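Local coordinates for protein immunoreactive 84kD antigen PG93 (Porphyromonas gingivalis, PDB 5M11) that serves as an essential bacterial surface component of the type-IX secretion system and binds zinc and calcium ions, at residues V588-I593 against K601-Q606. Residues are numbered along the deposited sequence; the frame is centred on the assembly and turned at random.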
# COMPACT_ATOMS: atom_id res chain seq x y z
N VAL A 588 7.62 -17.49 -10.73
CA VAL A 588 7.37 -16.34 -9.86
C VAL A 588 7.39 -15.09 -10.74
O VAL A 588 8.40 -14.83 -11.41
CB VAL A 588 8.42 -16.26 -8.72
CG1 VAL A 588 8.38 -14.90 -8.03
CG2 VAL A 588 8.23 -17.37 -7.70
N THR A 589 6.28 -14.32 -10.76
CA THR A 589 6.18 -13.09 -11.55
C THR A 589 6.95 -11.96 -10.85
O THR A 589 6.58 -11.54 -9.75
CB THR A 589 4.71 -12.78 -11.82
OG1 THR A 589 4.17 -13.83 -12.62
CG2 THR A 589 4.51 -11.45 -12.51
N VAL A 590 8.04 -11.51 -11.48
CA VAL A 590 8.94 -10.45 -11.00
C VAL A 590 8.47 -9.11 -11.61
O VAL A 590 8.46 -8.95 -12.83
CB VAL A 590 10.44 -10.77 -11.29
CG1 VAL A 590 11.35 -9.56 -11.03
CG2 VAL A 590 10.92 -11.97 -10.49
N THR A 591 8.07 -8.17 -10.73
CA THR A 591 7.53 -6.85 -11.07
C THR A 591 8.63 -5.76 -11.12
O THR A 591 8.57 -4.88 -11.99
CB THR A 591 6.43 -6.49 -10.08
OG1 THR A 591 6.98 -6.56 -8.77
CG2 THR A 591 5.24 -7.42 -10.16
N ASP A 592 9.62 -5.80 -10.19
CA ASP A 592 10.70 -4.81 -10.19
C ASP A 592 12.02 -5.38 -9.70
O ASP A 592 12.05 -6.38 -8.96
CB ASP A 592 10.35 -3.54 -9.38
CG ASP A 592 10.88 -2.23 -10.00
OD1 ASP A 592 11.54 -2.30 -11.07
OD2 ASP A 592 10.59 -1.15 -9.45
N ILE A 593 13.12 -4.74 -10.14
CA ILE A 593 14.52 -5.05 -9.80
C ILE A 593 15.25 -3.72 -9.56
O ILE A 593 15.15 -2.80 -10.37
CB ILE A 593 15.28 -5.96 -10.85
CG1 ILE A 593 14.45 -7.19 -11.28
CG2 ILE A 593 16.66 -6.42 -10.32
CD1 ILE A 593 14.64 -7.61 -12.68
N LYS A 601 21.01 -7.65 -5.58
CA LYS A 601 19.75 -7.33 -6.26
C LYS A 601 18.53 -7.41 -5.35
O LYS A 601 18.30 -8.43 -4.70
CB LYS A 601 19.57 -8.28 -7.45
CG LYS A 601 20.34 -7.87 -8.71
CD LYS A 601 21.83 -8.22 -8.71
CE LYS A 601 22.53 -7.41 -9.77
NZ LYS A 601 23.99 -7.70 -9.87
N TRP A 602 17.74 -6.32 -5.30
CA TRP A 602 16.48 -6.27 -4.56
C TRP A 602 15.39 -6.61 -5.55
O TRP A 602 15.20 -5.89 -6.53
CB TRP A 602 16.26 -4.92 -3.87
CG TRP A 602 17.16 -4.71 -2.69
CD1 TRP A 602 18.35 -4.04 -2.69
CD2 TRP A 602 16.97 -5.21 -1.36
NE1 TRP A 602 18.91 -4.07 -1.43
CE2 TRP A 602 18.09 -4.80 -0.60
CE3 TRP A 602 15.97 -5.98 -0.74
CZ2 TRP A 602 18.24 -5.15 0.75
CZ3 TRP A 602 16.12 -6.32 0.60
CH2 TRP A 602 17.24 -5.89 1.33
N VAL A 603 14.75 -7.76 -5.37
CA VAL A 603 13.71 -8.24 -6.27
C VAL A 603 12.30 -8.19 -5.64
O VAL A 603 12.03 -8.89 -4.66
CB VAL A 603 14.02 -9.67 -6.76
CG1 VAL A 603 13.00 -10.11 -7.79
CG2 VAL A 603 15.44 -9.78 -7.31
N ALA A 604 11.41 -7.39 -6.26
CA ALA A 604 9.99 -7.31 -5.94
C ALA A 604 9.25 -8.33 -6.79
O ALA A 604 9.51 -8.44 -8.00
CB ALA A 604 9.47 -5.93 -6.24
N THR A 605 8.34 -9.08 -6.16
CA THR A 605 7.54 -10.11 -6.82
C THR A 605 6.03 -9.90 -6.60
O THR A 605 5.59 -9.29 -5.63
CB THR A 605 7.93 -11.55 -6.34
OG1 THR A 605 7.34 -11.84 -5.07
CG2 THR A 605 9.44 -11.79 -6.32
N GLN A 606 5.24 -10.49 -7.50
CA GLN A 606 3.79 -10.51 -7.43
C GLN A 606 3.39 -11.80 -6.72
O GLN A 606 3.40 -12.85 -7.34
CB GLN A 606 3.20 -10.41 -8.86
CG GLN A 606 1.69 -10.43 -8.94
CD GLN A 606 1.22 -9.70 -10.17
OE1 GLN A 606 1.21 -10.24 -11.28
NE2 GLN A 606 0.82 -8.44 -9.98
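The carbonyl oxygen of Ala604 is gripped by two successive backbone amides from the facing strand: Thr591 N lies 3.1 Å from Ala604 O, with its donor tilted 35° from the carbonyl plane, and Asp592 N makes a weak though straight bond to Ala604 O at 3.4 Å. Two residues thus face one, the signature of a classic beta bulge. Helical-type backbone angles at Thr591 (psi -39°) supply the kink that turns both N-H groups to the same acceptor. Beyond the bulge, antiparallel pairing resumes, Ala604 N donating to Asp592 O (3.0 Å); on the other side of the bulge, Gln606 N bonds Thr589 O at 2.8 Å. Thr591 holds its hydroxyl between its own N and carbonyl carbon (chi1 56°), which sets OG1 against the Ala604 methyl, while its hydrogen bond goes to Ile636 O. Thr591 CG2 meets Gln606 CB at 3.8 Å, the two side chains crossing nearly at right angles. On the sheet face that carries Val590, Val603 and Thr605, Val590 CG1 meets Val603 CG1 at 3.7 Å, these side chains also crossing; Val588 CG1 rests on Thr605 CG2. Asp592, a zinc ligand seen for this protein, turns its carboxylate away from the partner strand, OD2 bonding Leu639 N and a glycerol; here a zinc ion lies about 4 Å from its side chain, beyond coordinating distance. The arrangement is a bulged antiparallel hairpin, forming the first two strands of a four-stranded sheet, as in a beta-propeller blade.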